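Long-range contacts in glucosidase (Croceicoccus marinus, PDB 5Z3K), which probably hydrolyses O-glycosidic bonds as a beta-glucosidase of glycoside hydrolase family 39: residues K8-A13 / A348-D353; F275-N280 / Q327-G332; F302-G307 / G319-D324; G423-I428 / S463-N468. All coordinates share one frame; numbering follows the deposited sequence.

Interaction 1. Residues K8-A13 / A348-D353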
loop_
_atom_site.group_PDB
_atom_site.type_symbol
_atom_site.label_atom_id
_atom_site.label_comp_id
_atom_site.label_asym_id
_atom_site.label_seq_id
_atom_site.Cartn_x
_atom_site.Cartn_y
_atom_site.Cartn_z
ATOM N N LYS A 8 5.066 -27.007 -10.906
ATOM C CA LYS A 8 6.280 -27.009 -11.716
ATOM C C LYS A 8 6.538 -25.605 -12.246
ATOM O O LYS A 8 5.775 -25.101 -13.077
ATOM C CB LYS A 8 6.153 -28.022 -12.859
ATOM C CG LYS A 8 6.314 -29.458 -12.368
ATOM C CD LYS A 8 5.771 -30.446 -13.375
ATOM C CE LYS A 8 5.919 -31.884 -12.895
ATOM N NZ LYS A 8 5.366 -32.836 -13.905
ATOM N N LEU A 9 7.628 -24.983 -11.790
ATOM C CA LEU A 9 7.945 -23.603 -12.119
ATOM C C LEU A 9 9.252 -23.536 -12.885
ATOM O O LEU A 9 10.175 -24.313 -12.626
ATOM C CB LEU A 9 8.053 -22.733 -10.861
ATOM C CG LEU A 9 6.791 -22.669 -10.010
ATOM C CD1 LEU A 9 7.086 -22.080 -8.635
ATOM C CD2 LEU A 9 5.761 -21.845 -10.761
ATOM N N SER A 10 9.333 -22.606 -13.830
ATOM C CA SER A 10 10.577 -22.371 -14.540
ATOM C C SER A 10 10.797 -20.877 -14.699
ATOM O O SER A 10 9.858 -20.130 -14.986
ATOM C CB SER A 10 10.580 -23.053 -15.916
ATOM O OG SER A 10 9.365 -22.807 -16.585
ATOM N N VAL A 11 12.053 -20.462 -14.532
ATOM C CA VAL A 11 12.476 -19.071 -14.628
ATOM C C VAL A 11 13.653 -18.985 -15.587
ATOM O O VAL A 11 14.576 -19.803 -15.515
ATOM C CB VAL A 11 12.878 -18.516 -13.249
ATOM C CG1 VAL A 11 13.660 -17.203 -13.392
ATOM C CG2 VAL A 11 11.652 -18.336 -12.375
ATOM N N ASN A 12 13.615 -18.013 -16.492
ATOM C CA ASN A 12 14.777 -17.648 -17.296
ATOM C C ASN A 12 15.413 -16.433 -16.632
ATOM O O ASN A 12 14.874 -15.326 -16.715
ATOM C CB ASN A 12 14.397 -17.342 -18.747
ATOM C CG ASN A 12 15.621 -17.188 -19.651
ATOM O OD1 ASN A 12 16.680 -16.741 -19.207
ATOM N ND2 ASN A 12 15.474 -17.552 -20.928
ATOM N N ALA A 13 16.562 -16.638 -15.995
ATOM C CA ALA A 13 17.227 -15.592 -15.226
ATOM C C ALA A 13 18.144 -14.709 -16.067
ATOM O O ALA A 13 18.748 -13.780 -15.527
ATOM C CB ALA A 13 18.026 -16.219 -14.078
ATOM N N ALA A 348 10.935 -13.764 -16.383
ATOM C CA ALA A 348 9.812 -14.634 -16.712
ATOM C C ALA A 348 9.766 -15.825 -15.767
ATOM O O ALA A 348 10.752 -16.556 -15.640
ATOM C CB ALA A 348 9.928 -15.133 -18.154
ATOM N N ILE A 349 8.619 -16.038 -15.115
ATOM C CA ILE A 349 8.354 -17.272 -14.380
ATOM C C ILE A 349 7.054 -17.872 -14.907
ATOM O O ILE A 349 6.034 -17.177 -15.039
ATOM C CB ILE A 349 8.301 -17.072 -12.847
ATOM C CG1 ILE A 349 8.055 -18.414 -12.139
ATOM C CG2 ILE A 349 7.260 -16.016 -12.442
ATOM C CD1 ILE A 349 8.474 -18.420 -10.661
ATOM N N THR A 350 7.112 -19.151 -15.253
ATOM C CA THR A 350 6.007 -19.855 -15.880
ATOM C C THR A 350 5.574 -21.015 -14.998
ATOM O O THR A 350 6.411 -21.744 -14.454
ATOM C CB THR A 350 6.436 -20.352 -17.267
ATOM O OG1 THR A 350 6.612 -19.216 -18.128
ATOM C CG2 THR A 350 5.402 -21.308 -17.866
ATOM N N GLY A 351 4.265 -21.185 -14.845
ATOM C CA GLY A 351 3.737 -22.316 -14.114
ATOM C C GLY A 351 2.897 -21.952 -12.917
ATOM O O GLY A 351 2.274 -22.846 -12.331
ATOM N N GLY A 352 2.836 -20.682 -12.522
ATOM C CA GLY A 352 1.921 -20.277 -11.479
ATOM C C GLY A 352 0.503 -20.335 -12.001
ATOM O O GLY A 352 0.248 -20.670 -13.158
ATOM N N ASP A 353 -0.447 -20.001 -11.136
ATOM C CA ASP A 353 -1.840 -19.964 -11.577
ATOM C C ASP A 353 -2.521 -18.724 -11.006
ATOM O O ASP A 353 -1.914 -17.937 -10.264
ATOM C CB ASP A 353 -2.561 -21.280 -11.213
ATOM C CG ASP A 353 -2.715 -21.482 -9.715
ATOM O OD1 ASP A 353 -2.988 -20.501 -8.996
ATOM O OD2 ASP A 353 -2.586 -22.635 -9.247
HETATM O O HOH W 1 3.032 -25.493 -12.288
HETATM O O HOH W 2 7.169 -24.432 -15.772
HETATM O O HOH W 3 9.566 -18.774 -17.904
HETATM O O HOH W 4 13.127 -13.957 -18.125
#
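Ser10 and Thr350 form a hydrogen-bonded pair between antiparallel strands: Ser10 N gives to Thr350 O at 3.1 Å, and Thr350 N gives to Ser10 O at 2.9 Å. Asn12 N to Ala348 O is weak at 3.3 Å. CA-H...O contacts lie between these bonds, for instance Val11 CA to Ala348 O at 3.2 Å. The strands, 6-13 and 345-350, are neighbours in the mixed sheet that accompanies the TIM barrel, and strand 423-429 flanks 6-13 on its other edge. Apolar packing gathers on the face of Leu9, Val11 and Ile349, where strands 357-363 and 369-376 supply further apolar cover. There Val11 CG2 meets Ile349 CG1 at 3.6 Å, the two beta-branched chains slanting across each other; with CG1 trans to N (chi1 -179°), Ile349 brings CD1 there too. Leu9 CD2 reaches past the strand end to the peptide of Gly351 and Gly352, 3.6 Å from Gly352 N. Gly351 has a positive phi (120°), and a CB there would collide with Lys8 O. Water serves the face of Ser10 and Thr350, whose small hydroxyls suit a solvent-facing side: one molecule joins Ser10 OG to Thr350 O, another Ser10 O to Thr350 OG1.

Interaction 2. Residues F275-N280 / Q327-G332; sequences FEDFDN and QNARTG
At the N-terminal end of helix 329-341, where Asn328 and Thr331 form a capping box, Asp277 from the start of helix 277-291 meets the first-turn amides. The box itself is reciprocal: Thr331 N gives to Asn328 OD1 at 2.8 Å and Asn328 N to Thr331 OG1, while Asn328 ND2 holds Ile320 O and Glu322 OE2. A chi1 of 172°, with CG anti to N, carries the Asp277 carboxylate over to the other helix. Asp277 OD2 takes Ala329 N at 2.9 Å on the syn lone pair. Asp277 OD1 accepts twice, from Arg330 N at 3.0 Å, on the syn side but tilted from the carboxylate plane, and from Arg330 NE at 2.8 Å through the anti lone pair, a nearly straight salt-bridge bond (171°). The carboxylate and guanidinium planes stand 70° apart. Phe275 brings CE1 over one guanidinium face, 3.6 Å from Arg330 NH1, so that the ring meets the cation with its edge; Asn280 ND2 covers a face of that ring. Asn280 CG also lies 3.7 Å from Arg330 CD, against the aliphatic part of the arginine. Three bonds thus grip one carboxylate, and the helix N terminus together with the arginine would probably favour its ionised form.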
loop_
_atom_site.group_PDB
_atom_site.type_symbol
_atom_site.label_atom_id
_atom_site.label_comp_id
_atom_site.label_asym_id
_atom_site.label_seq_id
_atom_site.Cartn_x
_atom_site.Cartn_y
_atom_site.Cartn_z
ATOM N N PHE A 275 -8.757 -13.805 11.598
ATOM C CA PHE A 275 -8.019 -14.518 10.570
ATOM C C PHE A 275 -6.834 -15.180 11.238
ATOM O O PHE A 275 -6.439 -14.807 12.349
ATOM C CB PHE A 275 -7.549 -13.570 9.463
ATOM C CG PHE A 275 -6.890 -12.329 9.988
ATOM C CD1 PHE A 275 -5.556 -12.351 10.372
ATOM C CD2 PHE A 275 -7.608 -11.150 10.118
ATOM C CE1 PHE A 275 -4.942 -11.213 10.886
ATOM C CE2 PHE A 275 -7.007 -10.006 10.627
ATOM C CZ PHE A 275 -5.668 -10.040 11.007
ATOM N N GLU A 276 -6.268 -16.163 10.552
ATOM C CA GLU A 276 -4.987 -16.712 10.953
ATOM C C GLU A 276 -3.863 -15.848 10.396
ATOM O O GLU A 276 -3.942 -15.352 9.267
ATOM C CB GLU A 276 -4.826 -18.153 10.465
ATOM C CG GLU A 276 -5.894 -19.120 10.976
ATOM C CD GLU A 276 -5.765 -19.425 12.467
ATOM O OE1 GLU A 276 -4.675 -19.225 13.045
ATOM O OE2 GLU A 276 -6.768 -19.877 13.061
ATOM N N ASP A 277 -2.820 -15.671 11.211
ATOM C CA ASP A 277 -1.606 -14.974 10.787
ATOM C C ASP A 277 -1.094 -15.505 9.446
ATOM O O ASP A 277 -0.812 -14.733 8.523
ATOM C CB ASP A 277 -0.555 -15.117 11.894
ATOM C CG ASP A 277 0.828 -14.608 11.496
ATOM O OD1 ASP A 277 0.935 -13.488 10.958
ATOM O OD2 ASP A 277 1.821 -15.328 11.758
ATOM N N PHE A 278 -0.989 -16.828 9.313
ATOM C CA PHE A 278 -0.327 -17.387 8.139
ATOM C C PHE A 278 -1.218 -17.342 6.902
ATOM O O PHE A 278 -0.699 -17.209 5.789
ATOM C CB PHE A 278 0.138 -18.823 8.424
ATOM C CG PHE A 278 -0.819 -19.621 9.272
ATOM C CD1 PHE A 278 -1.842 -20.347 8.684
ATOM C CD2 PHE A 278 -0.701 -19.633 10.653
ATOM C CE1 PHE A 278 -2.730 -21.072 9.457
ATOM C CE2 PHE A 278 -1.585 -20.355 11.433
ATOM C CZ PHE A 278 -2.601 -21.073 10.840
ATOM N N ASP A 279 -2.543 -17.432 7.078
ATOM C CA ASP A 279 -3.471 -17.227 5.963
ATOM C C ASP A 279 -3.318 -15.824 5.389
ATOM O O ASP A 279 -3.249 -15.631 4.167
ATOM C CB ASP A 279 -4.918 -17.426 6.426
ATOM C CG ASP A 279 -5.249 -18.864 6.753
ATOM O OD1 ASP A 279 -4.436 -19.750 6.447
ATOM O OD2 ASP A 279 -6.337 -19.099 7.316
ATOM N N ASN A 280 -3.286 -14.832 6.276
ATOM C CA ASN A 280 -3.186 -13.435 5.875
ATOM C C ASN A 280 -1.868 -13.166 5.159
ATOM O O ASN A 280 -1.840 -12.472 4.138
ATOM C CB ASN A 280 -3.326 -12.548 7.123
ATOM C CG ASN A 280 -3.602 -11.080 6.788
ATOM O OD1 ASN A 280 -2.888 -10.466 5.996
ATOM N ND2 ASN A 280 -4.634 -10.512 7.411
ATOM N N GLN A 327 7.508 -9.935 15.440
ATOM C CA GLN A 327 7.263 -10.322 14.058
ATOM C C GLN A 327 6.549 -11.665 13.975
ATOM O O GLN A 327 6.435 -12.416 14.953
ATOM C CB GLN A 327 8.582 -10.358 13.277
ATOM C CG GLN A 327 9.091 -8.965 12.989
ATOM C CD GLN A 327 10.472 -8.954 12.413
ATOM O OE1 GLN A 327 10.810 -9.767 11.548
ATOM N NE2 GLN A 327 11.295 -8.035 12.894
ATOM N N ASN A 328 6.052 -11.950 12.777
ATOM C CA ASN A 328 5.198 -13.108 12.564
ATOM C C ASN A 328 5.220 -13.434 11.074
ATOM O O ASN A 328 6.058 -12.923 10.324
ATOM C CB ASN A 328 3.786 -12.825 13.088
ATOM C CG ASN A 328 3.221 -11.534 12.536
ATOM O OD1 ASN A 328 3.505 -11.174 11.391
ATOM N ND2 ASN A 328 2.446 -10.810 13.350
ATOM N N ALA A 329 4.284 -14.277 10.635
ATOM C CA ALA A 329 4.250 -14.641 9.224
ATOM C C ALA A 329 3.842 -13.456 8.350
ATOM O O ALA A 329 4.353 -13.302 7.233
ATOM C CB ALA A 329 3.304 -15.825 8.998
ATOM N N ARG A 330 2.918 -12.616 8.823
ATOM C CA ARG A 330 2.521 -11.446 8.031
ATOM C C ARG A 330 3.698 -10.495 7.828
ATOM O O ARG A 330 3.931 -10.002 6.718
ATOM C CB ARG A 330 1.357 -10.701 8.696
ATOM C CG ARG A 330 -0.040 -11.271 8.434
ATOM C CD ARG A 330 -1.032 -10.724 9.467
ATOM N NE ARG A 330 -0.770 -11.266 10.800
ATOM C CZ ARG A 330 -1.175 -10.712 11.937
ATOM N NH1 ARG A 330 -1.878 -9.581 11.917
ATOM N NH2 ARG A 330 -0.883 -11.302 13.096
ATOM N N THR A 331 4.435 -10.190 8.903
ATOM C CA THR A 331 5.577 -9.300 8.737
ATOM C C THR A 331 6.660 -9.971 7.907
ATOM O O THR A 331 7.403 -9.291 7.192
ATOM C CB THR A 331 6.133 -8.848 10.096
ATOM O OG1 THR A 331 6.610 -9.973 10.840
ATOM C CG2 THR A 331 5.051 -8.144 10.915
ATOM N N GLY A 332 6.759 -11.299 7.977
ATOM C CA GLY A 332 7.719 -11.989 7.143
ATOM C C GLY A 332 7.356 -11.865 5.676
ATOM O O GLY A 332 8.190 -11.495 4.848
#

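Interaction 3. Residues F302-G307 / G319-D324; sequences FRADTG and GIFEDD
The Phe321 ring lies obliquely against the backbone of residues 304-306, its CE1 3.4 Å from Ala304 O. Because CG sits beside the backbone N and trans to the carbonyl carbon (chi1 -70°), the ring comes across the turn, and CD1 rests by Asp305 CA. Ile320 points its CG1 at Ala304 CA, an aliphatic branch suited to the apolar neighbourhood of Phe334. Arg303, which follows a cis peptide, lays CG 3.7 Å from Gly319 CA and then bends, so that its guanidinium grips Asp305 side-on. Arg303 NE meets Asp305 OD1 at 2.8 Å, tilted from the guanidinium plane, while Arg303 NH2 meets Asp305 OD2 at 2.9 Å within it. Gly307 N comes to Asp305 OD1 from above the carboxylate plane at 2.8 Å, closing an Asx turn. Two backbone bonds tie the loops: Ile320 N to Arg303 O at 3.2 Å, and Phe321 N to Asp305 O at 3.0 Å. Gly319 sits where a CB would strike Gly307 N. Thr306 CG2 touches Glu322 O at 3.2 Å, and a water joins Thr306 OG1 to Asp323 O. A leucine in place of Arg303 would probably leave the Asp305 carboxylate without its countercharge and freer to turn from Gly307 N. Within this buried loop after barrel strand 298-301, the ion pair probably offsets two charges that would otherwise be costly, and Asp305 OD2 gains a further donor in Ile29 N.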
loop_
_atom_site.group_PDB
_atom_site.type_symbol
_atom_site.label_atom_id
_atom_site.label_comp_id
_atom_site.label_asym_id
_atom_site.label_seq_id
_atom_site.Cartn_x
_atom_site.Cartn_y
_atom_site.Cartn_z
ATOM N N PHE A 302 -2.174 -1.699 4.111
ATOM C CA PHE A 302 -2.750 -1.231 5.370
ATOM C C PHE A 302 -2.754 -2.379 6.378
ATOM O O PHE A 302 -3.434 -3.383 6.151
ATOM C CB PHE A 302 -4.178 -0.732 5.125
ATOM C CG PHE A 302 -4.873 -0.216 6.360
ATOM C CD1 PHE A 302 -4.549 1.026 6.882
ATOM C CD2 PHE A 302 -5.848 -0.971 6.994
ATOM C CE1 PHE A 302 -5.186 1.515 8.017
ATOM C CE2 PHE A 302 -6.494 -0.488 8.134
ATOM C CZ PHE A 302 -6.159 0.761 8.640
ATOM N N ARG A 303 -1.996 -2.261 7.479
ATOM C CA ARG A 303 -0.998 -1.229 7.776
ATOM C C ARG A 303 0.206 -1.932 8.407
ATOM O O ARG A 303 0.026 -2.886 9.179
ATOM C CB ARG A 303 -1.562 -0.160 8.727
ATOM C CG ARG A 303 -2.276 -0.722 9.969
ATOM C CD ARG A 303 -3.066 0.364 10.738
ATOM N NE ARG A 303 -2.165 1.193 11.541
ATOM C CZ ARG A 303 -2.532 2.265 12.242
ATOM N NH1 ARG A 303 -3.798 2.681 12.253
ATOM N NH2 ARG A 303 -1.620 2.938 12.924
ATOM N N ALA A 304 1.425 -1.480 8.085
ATOM C CA ALA A 304 2.655 -2.147 8.531
ATOM C C ALA A 304 3.141 -1.605 9.881
ATOM O O ALA A 304 4.265 -1.113 10.032
ATOM C CB ALA A 304 3.744 -2.015 7.467
ATOM N N ASP A 305 2.284 -1.714 10.891
ATOM C CA ASP A 305 2.708 -1.384 12.250
ATOM C C ASP A 305 1.913 -2.256 13.215
ATOM O O ASP A 305 1.293 -3.243 12.807
ATOM C CB ASP A 305 2.602 0.128 12.530
ATOM C CG ASP A 305 1.162 0.676 12.512
ATOM O OD1 ASP A 305 0.175 -0.099 12.463
ATOM O OD2 ASP A 305 1.030 1.926 12.558
ATOM N N THR A 306 1.959 -1.913 14.508
ATOM C CA THR A 306 1.227 -2.701 15.500
ATOM C C THR A 306 -0.272 -2.479 15.450
ATOM O O THR A 306 -1.000 -3.157 16.180
ATOM C CB THR A 306 1.711 -2.393 16.912
ATOM O OG1 THR A 306 1.302 -1.065 17.281
ATOM C CG2 THR A 306 3.226 -2.531 16.981
ATOM N N GLY A 307 -0.753 -1.566 14.613
ATOM C CA GLY A 307 -2.160 -1.260 14.582
ATOM C C GLY A 307 -2.604 -0.284 15.637
ATOM O O GLY A 307 -3.793 0.053 15.677
ATOM N N GLY A 319 -3.196 -3.962 11.597
ATOM C CA GLY A 319 -1.778 -3.816 11.896
ATOM C C GLY A 319 -1.111 -5.184 11.935
ATOM O O GLY A 319 -1.505 -6.046 12.741
ATOM N N ILE A 320 -0.117 -5.411 11.070
ATOM C CA ILE A 320 0.395 -6.770 10.908
ATOM C C ILE A 320 1.418 -7.161 11.967
ATOM O O ILE A 320 1.671 -8.357 12.148
ATOM C CB ILE A 320 0.999 -7.007 9.509
ATOM C CG1 ILE A 320 2.144 -6.024 9.214
ATOM C CG2 ILE A 320 -0.102 -6.935 8.453
ATOM C CD1 ILE A 320 2.898 -6.343 7.916
ATOM N N PHE A 321 2.006 -6.205 12.681
ATOM C CA PHE A 321 2.937 -6.552 13.746
ATOM C C PHE A 321 2.185 -6.923 15.020
ATOM O O PHE A 321 1.046 -6.514 15.237
ATOM C CB PHE A 321 3.878 -5.383 14.052
ATOM C CG PHE A 321 4.877 -5.107 12.964
ATOM C CD1 PHE A 321 4.495 -4.427 11.811
ATOM C CD2 PHE A 321 6.199 -5.494 13.109
ATOM C CE1 PHE A 321 5.420 -4.182 10.805
ATOM C CE2 PHE A 321 7.130 -5.249 12.108
ATOM C CZ PHE A 321 6.742 -4.593 10.957
ATOM N N GLU A 322 2.849 -7.690 15.887
ATOM C CA GLU A 322 2.272 -7.933 17.202
ATOM C C GLU A 322 2.213 -6.632 17.995
ATOM O O GLU A 322 2.941 -5.679 17.714
ATOM C CB GLU A 322 3.095 -8.969 17.974
ATOM C CG GLU A 322 3.205 -10.313 17.268
ATOM C CD GLU A 322 1.874 -11.017 17.157
ATOM O OE1 GLU A 322 1.115 -11.048 18.146
ATOM O OE2 GLU A 322 1.584 -11.559 16.080
ATOM N N ASP A 323 1.356 -6.621 19.026
ATOM C CA ASP A 323 1.198 -5.435 19.872
ATOM C C ASP A 323 2.537 -4.866 20.341
ATOM O O ASP A 323 2.692 -3.643 20.467
ATOM C CB ASP A 323 0.311 -5.768 21.076
ATOM C CG ASP A 323 -1.141 -6.019 20.691
ATOM O OD1 ASP A 323 -1.487 -5.923 19.491
ATOM O OD2 ASP A 323 -1.952 -6.320 21.596
ATOM N N ASP A 324 3.518 -5.726 20.620
ATOM C CA ASP A 324 4.790 -5.268 21.168
ATOM C C ASP A 324 5.838 -5.004 20.095
ATOM O O ASP A 324 6.998 -4.735 20.424
ATOM C CB ASP A 324 5.319 -6.268 22.208
ATOM C CG ASP A 324 5.740 -7.609 21.610
ATOM O OD1 ASP A 324 5.516 -7.871 20.404
ATOM O OD2 ASP A 324 6.311 -8.413 22.377
HETATM O O HOH W 5 1.020 -1.467 20.018
#

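Interaction 4. Residues G423-I428 / S463-N468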
loop_
_atom_site.group_PDB
_atom_site.type_symbol
_atom_site.label_atom_id
_atom_site.label_comp_id
_atom_site.label_asym_id
_atom_site.label_seq_id
_atom_site.Cartn_x
_atom_site.Cartn_y
_atom_site.Cartn_z
ATOM N N GLY A 423 3.655 -28.694 -2.659
ATOM C CA GLY A 423 5.041 -28.314 -2.850
ATOM C C GLY A 423 5.269 -27.902 -4.287
ATOM O O GLY A 423 4.337 -27.817 -5.091
ATOM N N TYR A 424 6.533 -27.639 -4.602
ATOM C CA TYR A 424 6.896 -27.122 -5.911
ATOM C C TYR A 424 8.277 -27.638 -6.276
ATOM O O TYR A 424 9.090 -27.982 -5.411
ATOM C CB TYR A 424 6.882 -25.575 -5.933
ATOM C CG TYR A 424 7.998 -24.977 -5.105
ATOM C CD1 TYR A 424 9.257 -24.745 -5.656
ATOM C CD2 TYR A 424 7.812 -24.683 -3.753
ATOM C CE1 TYR A 424 10.290 -24.233 -4.892
ATOM C CE2 TYR A 424 8.837 -24.157 -2.992
ATOM C CZ TYR A 424 10.070 -23.935 -3.563
ATOM O OH TYR A 424 11.100 -23.426 -2.801
ATOM N N THR A 425 8.547 -27.676 -7.569
ATOM C CA THR A 425 9.920 -27.730 -8.038
ATOM C C THR A 425 10.102 -26.580 -9.014
ATOM O O THR A 425 9.168 -26.215 -9.725
ATOM C CB THR A 425 10.278 -29.085 -8.673
ATOM O OG1 THR A 425 11.651 -29.063 -9.080
ATOM C CG2 THR A 425 9.385 -29.369 -9.878
ATOM N N LEU A 426 11.293 -25.977 -9.001
ATOM C CA LEU A 426 11.544 -24.711 -9.675
ATOM C C LEU A 426 12.868 -24.809 -10.414
ATOM O O LEU A 426 13.903 -25.042 -9.788
ATOM C CB LEU A 426 11.586 -23.556 -8.658
ATOM C CG LEU A 426 12.247 -22.249 -9.113
ATOM C CD1 LEU A 426 11.442 -21.598 -10.251
ATOM C CD2 LEU A 426 12.411 -21.272 -7.935
ATOM N N GLU A 427 12.857 -24.618 -11.733
ATOM C CA GLU A 427 14.090 -24.667 -12.514
ATOM C C GLU A 427 14.453 -23.262 -12.981
ATOM O O GLU A 427 13.689 -22.628 -13.722
ATOM C CB GLU A 427 13.959 -25.609 -13.711
ATOM C CG GLU A 427 15.211 -25.634 -14.584
ATOM C CD GLU A 427 15.361 -26.914 -15.393
ATOM O OE1 GLU A 427 14.601 -27.881 -15.166
ATOM O OE2 GLU A 427 16.261 -26.953 -16.254
ATOM N N ILE A 428 15.618 -22.782 -12.561
ATOM C CA ILE A 428 16.125 -21.480 -12.964
ATOM C C ILE A 428 17.269 -21.710 -13.940
ATOM O O ILE A 428 18.278 -22.327 -13.590
ATOM C CB ILE A 428 16.593 -20.647 -11.761
ATOM C CG1 ILE A 428 15.512 -20.587 -10.676
ATOM C CG2 ILE A 428 16.956 -19.255 -12.212
ATOM C CD1 ILE A 428 15.797 -21.459 -9.460
ATOM N N SER A 463 22.469 -23.266 -14.325
ATOM C CA SER A 463 21.116 -23.660 -13.981
ATOM C C SER A 463 21.086 -24.159 -12.548
ATOM O O SER A 463 22.067 -24.713 -12.044
ATOM C CB SER A 463 20.583 -24.758 -14.906
ATOM O OG SER A 463 20.260 -24.238 -16.182
ATOM N N VAL A 464 19.946 -23.964 -11.897
ATOM C CA VAL A 464 19.737 -24.466 -10.549
ATOM C C VAL A 464 18.299 -24.955 -10.448
ATOM O O VAL A 464 17.376 -24.342 -11.002
ATOM C CB VAL A 464 20.051 -23.389 -9.486
ATOM C CG1 VAL A 464 19.409 -22.079 -9.869
ATOM C CG2 VAL A 464 19.575 -23.833 -8.112
ATOM N N THR A 465 18.116 -26.080 -9.768
ATOM C CA THR A 465 16.802 -26.620 -9.475
ATOM C C THR A 465 16.588 -26.563 -7.975
ATOM O O THR A 465 17.458 -26.982 -7.206
ATOM C CB THR A 465 16.655 -28.056 -9.978
ATOM O OG1 THR A 465 16.792 -28.067 -11.397
ATOM C CG2 THR A 465 15.288 -28.607 -9.620
ATOM N N VAL A 466 15.439 -26.033 -7.571
ATOM C CA VAL A 466 15.062 -25.897 -6.174
ATOM C C VAL A 466 13.714 -26.573 -5.998
ATOM O O VAL A 466 12.794 -26.328 -6.783
ATOM C CB VAL A 466 14.972 -24.414 -5.758
ATOM C CG1 VAL A 466 14.319 -24.288 -4.395
ATOM C CG2 VAL A 466 16.357 -23.769 -5.785
ATOM N N GLN A 467 13.581 -27.401 -4.968
ATOM C CA GLN A 467 12.276 -27.989 -4.694
ATOM C C GLN A 467 12.034 -27.993 -3.197
ATOM O O GLN A 467 12.969 -28.122 -2.405
ATOM C CB GLN A 467 12.146 -29.418 -5.255
ATOM C CG GLN A 467 13.057 -30.439 -4.580
ATOM C CD GLN A 467 12.711 -31.877 -4.957
ATOM O OE1 GLN A 467 11.563 -32.188 -5.283
ATOM N NE2 GLN A 467 13.707 -32.757 -4.923
ATOM N N ASN A 468 10.768 -27.855 -2.819
ATOM C CA ASN A 468 10.419 -27.810 -1.408
ATOM C C ASN A 468 8.964 -28.185 -1.238
ATOM O O ASN A 468 8.149 -28.017 -2.155
ATOM C CB ASN A 468 10.664 -26.424 -0.796
ATOM C CG ASN A 468 12.115 -26.195 -0.456
ATOM O OD1 ASN A 468 12.817 -25.437 -1.141
ATOM N ND2 ASN A 468 12.591 -26.874 0.584
HETATM O O HOH W 6 14.581 -29.143 -13.025
HETATM O O HOH W 7 17.651 -24.712 -16.875
#
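The Tyr424 ring has Asn468 N above the centre of one face, 4.0 Å from its plane, and Asn468 CB lies 3.6 Å from Tyr424 CE2. Ring and Asn468 amide run side by side, their planes 51° apart. Val466 lies alongside, its CG1 3.7 Å from Tyr424 OH; that hydroxyl is hydrogen-bonded to Glu476 on strand 474-482. Tyr424 CG stands between its backbone N and carbonyl carbon (chi1 69°), which swings the ring over the neighbouring strand. An alanine here would probably leave Glu476 OE1 without its phenolic partner and open a gap beside Val466 and Asn468. The backbones form three antiparallel hydrogen-bonded pairs, Tyr424 with Asn468, Leu426 with Val466, and Ile428 with Val464; Leu426 N to Val466 O is short, 2.7 Å, but bent (137°). On the face of Tyr424, Leu426 and Ile428, Ile428 CB packs 3.7 Å from Val464 CG1, the side chains lying side by side. Strands 369-376, 438-446 and 474-482 touch this face, so the sheet curls on itself, consistent with the beta-sandwich of family 39 enzymes. On the other face Thr425 and Thr465 slant across each other, Thr425 OG1 3.7 Å from Thr465 CG2. Two waters link Glu427 to Thr465 OG1 and Ser463 OG. One face is therefore held by hydrocarbon, with the Tyr424 hydroxyl and Asn468 amide at one end; the carboxylate of the other is served by water.

From the N terminus, strand 6-13 pairs with 345-350 in interaction 1, closing a loop that holds the whole TIM barrel. Interaction 2 is nested inside it, joining the starts of helices 277-291 and 329-341, and interaction 3, nested in turn within interaction 2, ties the loop after barrel strand 298-301 to the one leading into helix 329-341. The two inner contacts touch where Thr331 packs on Phe321. Helix 329-341 is followed by strand 345-350, taking the chain from barrel to sheet. Interaction 4 comes in series, closing a loop that contains strands 438-446 and 452-459; its strand 423-429 borders 6-13, where Val11 N meets Glu427 O. None of the four contacts cross.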